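Long-range contact in Dbv8 protein (Nonomuraea, PDB 4MFZ), which is a GNAT-family acyltransferase that binds decanoyl-CoA and probably transfers long aliphatic acyl chains to the amino sugar of glycopeptide antibiotics: residues Leu95-Met106 / Phe130-Ala141. Sequence-based numbering, arbitrary orientation.
With NA (sodium ion), chain C.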
loop_
_atom_site.group_PDB
_atom_site.type_symbol
_atom_site.label_atom_id
_atom_site.label_comp_id
_atom_site.label_asym_id
_atom_site.label_seq_id
_atom_site.Cartn_x
_atom_site.Cartn_y
_atom_site.Cartn_z
ATOM N N LEU A 95 5.882 -16.326 -9.110
ATOM C CA LEU A 95 6.615 -15.051 -9.064
ATOM C C LEU A 95 6.844 -14.507 -10.477
ATOM O O LEU A 95 6.631 -13.320 -10.771
ATOM C CB LEU A 95 7.984 -15.304 -8.422
ATOM C CG LEU A 95 9.022 -14.181 -8.449
ATOM C CD1 LEU A 95 8.501 -12.920 -7.773
ATOM C CD2 LEU A 95 10.311 -14.664 -7.780
ATOM N N GLU A 96 7.300 -15.405 -11.335
ATOM C CA GLU A 96 7.552 -15.125 -12.738
ATOM C C GLU A 96 6.338 -14.508 -13.425
ATOM O O GLU A 96 6.440 -13.470 -14.107
ATOM C CB GLU A 96 7.835 -16.466 -13.421
ATOM C CG GLU A 96 9.099 -16.449 -14.217
ATOM C CD GLU A 96 9.546 -17.833 -14.635
ATOM O OE1 GLU A 96 8.713 -18.779 -14.691
ATOM O OE2 GLU A 96 10.756 -17.952 -14.884
ATOM N N ARG A 97 5.214 -15.205 -13.291
ATOM C CA ARG A 97 3.968 -14.813 -13.956
ATOM C C ARG A 97 3.285 -13.616 -13.289
ATOM O O ARG A 97 2.741 -12.754 -13.979
ATOM C CB ARG A 97 3.030 -16.043 -14.095
ATOM C CG ARG A 97 3.614 -17.057 -15.074
ATOM C CD ARG A 97 3.083 -18.482 -14.933
ATOM N NE ARG A 97 3.725 -19.390 -15.904
ATOM C CZ ARG A 97 5.004 -19.765 -15.846
ATOM N NH1 ARG A 97 5.819 -19.349 -14.842
ATOM N NH2 ARG A 97 5.479 -20.594 -16.770
ATOM N N ALA A 98 3.316 -13.546 -11.961
ATOM C CA ALA A 98 2.881 -12.339 -11.228
ATOM C C ALA A 98 3.661 -11.097 -11.667
ATOM O O ALA A 98 3.074 -10.068 -11.912
ATOM C CB ALA A 98 3.013 -12.530 -9.715
ATOM N N HIS A 99 4.982 -11.197 -11.739
ATOM C CA HIS A 99 5.823 -10.105 -12.227
ATOM C C HIS A 99 5.441 -9.701 -13.650
ATOM O O HIS A 99 5.367 -8.514 -13.983
ATOM C CB HIS A 99 7.287 -10.523 -12.162
ATOM C CG HIS A 99 8.194 -9.681 -13.010
ATOM N ND1 HIS A 99 8.470 -8.383 -12.721
ATOM C CD2 HIS A 99 8.873 -9.977 -14.190
ATOM C CE1 HIS A 99 9.293 -7.893 -13.668
ATOM N NE2 HIS A 99 9.516 -8.859 -14.574
ATOM N N HIS A 100 5.175 -10.701 -14.481
ATOM C CA HIS A 100 4.810 -10.471 -15.860
ATOM C C HIS A 100 3.549 -9.660 -15.938
ATOM O O HIS A 100 3.482 -8.745 -16.740
ATOM C CB HIS A 100 4.669 -11.796 -16.634
ATOM C CG HIS A 100 4.561 -11.615 -18.131
ATOM N ND1 HIS A 100 4.466 -12.661 -18.989
ATOM C CD2 HIS A 100 4.571 -10.454 -18.920
ATOM C CE1 HIS A 100 4.396 -12.188 -20.259
ATOM N NE2 HIS A 100 4.466 -10.837 -20.207
ATOM N N GLU A 101 2.556 -9.996 -15.098
ATOM C CA GLU A 101 1.266 -9.309 -15.029
ATOM C C GLU A 101 1.482 -7.811 -14.741
ATOM O O GLU A 101 0.802 -6.978 -15.335
ATOM C CB GLU A 101 0.351 -9.953 -13.959
ATOM C CG GLU A 101 -1.016 -9.295 -13.730
ATOM C CD GLU A 101 -1.905 -10.002 -12.663
ATOM O OE1 GLU A 101 -1.429 -10.444 -11.564
ATOM O OE2 GLU A 101 -3.128 -10.097 -12.911
ATOM N N LEU A 102 2.459 -7.481 -13.890
ATOM C CA LEU A 102 2.750 -6.087 -13.516
ATOM C C LEU A 102 3.477 -5.290 -14.590
ATOM O O LEU A 102 3.198 -4.106 -14.731
ATOM C CB LEU A 102 3.560 -5.998 -12.187
ATOM C CG LEU A 102 2.950 -6.746 -11.007
ATOM C CD1 LEU A 102 3.750 -6.458 -9.740
ATOM C CD2 LEU A 102 1.494 -6.370 -10.810
ATOM N N VAL A 103 4.392 -5.901 -15.342
ATOM C CA VAL A 103 5.049 -5.147 -16.414
ATOM C C VAL A 103 4.164 -4.968 -17.646
ATOM O O VAL A 103 4.316 -4.005 -18.375
ATOM C CB VAL A 103 6.448 -5.698 -16.809
ATOM C CG1 VAL A 103 7.290 -5.950 -15.566
ATOM C CG2 VAL A 103 6.348 -6.941 -17.669
ATOM N N ARG A 104 3.249 -5.907 -17.863
ATOM C CA ARG A 104 2.303 -5.897 -18.985
ATOM C C ARG A 104 1.339 -4.684 -19.028
ATOM O O ARG A 104 0.986 -4.229 -20.113
ATOM C CB ARG A 104 1.504 -7.207 -18.945
ATOM C CG ARG A 104 0.465 -7.390 -20.031
ATOM C CD ARG A 104 1.120 -8.015 -21.251
ATOM N NE ARG A 104 0.110 -8.533 -22.161
ATOM C CZ ARG A 104 -0.587 -7.772 -22.991
ATOM N NH1 ARG A 104 -0.373 -6.456 -23.029
ATOM N NH2 ARG A 104 -1.498 -8.329 -23.783
ATOM N N HIS A 105 0.879 -4.185 -17.874
ATOM C CA HIS A 105 0.132 -2.915 -17.828
ATOM C C HIS A 105 0.786 -1.874 -16.960
ATOM O O HIS A 105 0.124 -1.095 -16.286
ATOM C CB HIS A 105 -1.328 -3.133 -17.426
ATOM C CG HIS A 105 -2.046 -4.135 -18.302
ATOM N ND1 HIS A 105 -2.208 -3.953 -19.630
ATOM C CD2 HIS A 105 -2.586 -5.375 -18.007
ATOM C CE1 HIS A 105 -2.841 -5.010 -20.153
ATOM N NE2 HIS A 105 -3.073 -5.886 -19.161
ATOM N N MET A 106 2.113 -1.871 -16.985
ATOM C CA MET A 106 2.923 -0.903 -16.274
ATOM C C MET A 106 2.470 0.517 -16.598
ATOM O O MET A 106 2.448 0.942 -17.753
ATOM C CB MET A 106 4.409 -1.113 -16.609
ATOM C CG MET A 106 5.359 -0.075 -16.011
ATOM S SD MET A 106 5.470 -0.159 -14.211
ATOM C CE MET A 106 6.431 -1.668 -14.009
ATOM N N PHE A 130 6.151 -13.253 -0.343
ATOM C CA PHE A 130 5.968 -13.323 -1.812
ATOM C C PHE A 130 5.952 -11.958 -2.496
ATOM O O PHE A 130 6.586 -11.776 -3.503
ATOM C CB PHE A 130 4.658 -14.069 -2.155
ATOM C CG PHE A 130 4.354 -14.132 -3.633
ATOM C CD1 PHE A 130 5.100 -14.948 -4.479
ATOM C CD2 PHE A 130 3.309 -13.373 -4.185
ATOM C CE1 PHE A 130 4.812 -15.008 -5.856
ATOM C CE2 PHE A 130 3.017 -13.434 -5.553
ATOM C CZ PHE A 130 3.768 -14.249 -6.392
ATOM N N HIS A 131 5.208 -11.012 -1.942
ATOM C CA HIS A 131 5.058 -9.684 -2.555
ATOM C C HIS A 131 6.276 -8.813 -2.478
ATOM O O HIS A 131 6.442 -7.916 -3.314
ATOM C CB HIS A 131 3.818 -8.984 -1.995
ATOM C CG HIS A 131 2.544 -9.674 -2.388
ATOM N ND1 HIS A 131 2.025 -9.580 -3.643
ATOM C CD2 HIS A 131 1.728 -10.548 -1.691
ATOM C CE1 HIS A 131 0.901 -10.333 -3.722
ATOM N NE2 HIS A 131 0.718 -10.924 -2.536
ATOM N N VAL A 132 7.155 -9.086 -1.514
ATOM C CA VAL A 132 8.473 -8.479 -1.494
ATOM C C VAL A 132 9.232 -8.937 -2.714
ATOM O O VAL A 132 9.850 -8.138 -3.404
ATOM C CB VAL A 132 9.276 -8.885 -0.231
ATOM C CG1 VAL A 132 10.651 -8.232 -0.230
ATOM C CG2 VAL A 132 8.509 -8.498 1.010
ATOM N N TYR A 133 9.198 -10.243 -2.990
ATOM C CA TYR A 133 9.908 -10.776 -4.163
ATOM C C TYR A 133 9.326 -10.255 -5.475
ATOM O O TYR A 133 10.078 -9.860 -6.343
ATOM C CB TYR A 133 9.981 -12.307 -4.129
ATOM C CG TYR A 133 10.635 -12.797 -2.859
ATOM C CD1 TYR A 133 11.922 -12.410 -2.538
ATOM C CD2 TYR A 133 9.938 -13.592 -1.953
ATOM C CE1 TYR A 133 12.526 -12.827 -1.359
ATOM C CE2 TYR A 133 10.537 -14.021 -0.787
ATOM C CZ TYR A 133 11.835 -13.632 -0.506
ATOM O OH TYR A 133 12.434 -14.047 0.650
ATOM N N VAL A 134 8.004 -10.176 -5.579
ATOM C CA VAL A 134 7.377 -9.563 -6.774
ATOM C C VAL A 134 7.836 -8.081 -6.878
ATOM O O VAL A 134 8.190 -7.597 -7.954
ATOM C CB VAL A 134 5.837 -9.625 -6.706
ATOM C CG1 VAL A 134 5.223 -8.957 -7.920
ATOM C CG2 VAL A 134 5.353 -11.061 -6.637
ATOM N N PHE A 135 7.856 -7.382 -5.740
ATOM C CA PHE A 135 8.321 -5.978 -5.722
ATOM C C PHE A 135 9.745 -5.841 -6.246
ATOM O O PHE A 135 9.990 -5.081 -7.177
ATOM C CB PHE A 135 8.251 -5.435 -4.318
ATOM C CG PHE A 135 8.248 -3.949 -4.245
ATOM C CD1 PHE A 135 7.047 -3.244 -4.288
ATOM C CD2 PHE A 135 9.454 -3.238 -4.089
ATOM C CE1 PHE A 135 7.049 -1.835 -4.206
ATOM C CE2 PHE A 135 9.453 -1.850 -3.998
ATOM C CZ PHE A 135 8.248 -1.152 -4.059
ATOM N N LEU A 136 10.680 -6.587 -5.654
ATOM C CA LEU A 136 12.095 -6.515 -6.039
ATOM C C LEU A 136 12.315 -6.914 -7.512
ATOM O O LEU A 136 13.054 -6.224 -8.243
ATOM C CB LEU A 136 12.970 -7.382 -5.131
ATOM C CG LEU A 136 13.014 -7.150 -3.617
ATOM C CD1 LEU A 136 13.863 -8.236 -2.947
ATOM C CD2 LEU A 136 13.553 -5.740 -3.324
ATOM N N ALA A 137 11.651 -7.995 -7.947
ATOM C CA ALA A 137 11.707 -8.447 -9.357
ATOM C C ALA A 137 11.271 -7.337 -10.334
ATOM O O ALA A 137 11.766 -7.250 -11.437
ATOM C CB ALA A 137 10.829 -9.685 -9.543
ATOM N N THR A 138 10.337 -6.499 -9.918
ATOM C CA THR A 138 9.673 -5.547 -10.824
ATOM C C THR A 138 10.340 -4.157 -10.781
ATOM O O THR A 138 9.995 -3.277 -11.577
ATOM C CB THR A 138 8.163 -5.493 -10.513
ATOM O OG1 THR A 138 7.656 -6.829 -10.530
ATOM C CG2 THR A 138 7.353 -4.691 -11.565
ATOM N N LEU A 139 11.289 -3.971 -9.868
ATOM C CA LEU A 139 11.969 -2.665 -9.680
ATOM C C LEU A 139 12.641 -2.124 -10.953
ATOM O O LEU A 139 12.478 -0.955 -11.252
ATOM C CB LEU A 139 12.999 -2.732 -8.542
ATOM C CG LEU A 139 12.839 -1.771 -7.363
ATOM C CD1 LEU A 139 11.384 -1.714 -6.961
ATOM C CD2 LEU A 139 13.688 -2.197 -6.171
ATOM N N PRO A 140 13.401 -2.968 -11.701
ATOM C CA PRO A 140 13.968 -2.432 -12.932
ATOM C C PRO A 140 12.944 -1.928 -13.961
ATOM O O PRO A 140 13.161 -0.858 -14.548
ATOM C CB PRO A 140 14.822 -3.596 -13.475
ATOM C CG PRO A 140 15.192 -4.368 -12.254
ATOM C CD PRO A 140 13.954 -4.307 -11.395
ATOM N N ALA A 141 11.854 -2.669 -14.189
ATOM C CA ALA A 141 10.757 -2.182 -15.034
ATOM C C ALA A 141 10.155 -0.896 -14.470
ATOM O O ALA A 141 9.881 0.049 -15.189
ATOM C CB ALA A 141 9.659 -3.242 -15.128
HETATM NA NA NA C . -4.220 -7.779 -19.261
HETATM O O HOH W 1 -5.270 -9.320 -21.037
HETATM O O HOH W 2 -4.650 -7.643 -17.056
HETATM O O HOH W 3 -2.822 -9.369 -18.647
HETATM O O HOH W 4 -6.384 -7.213 -18.904
#
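His99 and Thr138 form the polar centre of this helix pair. The side chains slide past each other in opposite directions. ND1 of His99 donates to OG1 of Thr138 at 2.8 Å, with an N-H...O angle of 173°. The hydroxyl lies in the imidazole plane, at the ring edge. CG of His99 stands anti to its backbone N (chi1 162°), which carries the ring across to helix 130-148. OG1 of Thr138 in turn donates a hydrogen bond to the carbonyl O of Val134, 2.7 Å away.

Apolar packing lies on both sides of this bond. Toward the start of 95-106, Leu95 is a knob in a hole made by Phe130, Tyr133, Val134 and Ala137. Its CD1 reaches the backbone, 3.5 Å from Val134 N. Phe130 turns its ring edge to helix 89-104, and its CZ meets Ala98 CB at 3.8 Å. CG2 of Val134 sits over one face of that ring, offset toward its rim. Leu102 and Val134 cross at about a right angle and press tightly, CD1 to CG1 at 3.4 Å. At the other end, Val103 CG1 and Met106 CE converge on Ala141 CB, at 3.6 and 3.8 Å. The Met106 chain is bent at both chi2 and chi3, which brings CE against Ala141 and the CG2 methyl of Thr138.

The axes of segments 95-104 and 130-141 cross at -49° and come within 9.5 Å. The contact is buried in the helical N-terminal domain, and Thr186 and Val189 of helix 182-192 also touch Leu102. His105 binds a sodium ion through NE2, with four waters.

The chain of two hydrogen bonds from ND1 through OG1 to the Val134 carbonyl gives partners to ND1 of His99 and OG1 of Thr138 within a buried, mostly apolar interface. With OG1 donating to Val134 O, ND1 would be the protonated nitrogen facing Thr138. The near-straight, in-plane bond probably holds the imidazole in its rotation, and the two bonds on OG1 that of the threonine hydroxyl.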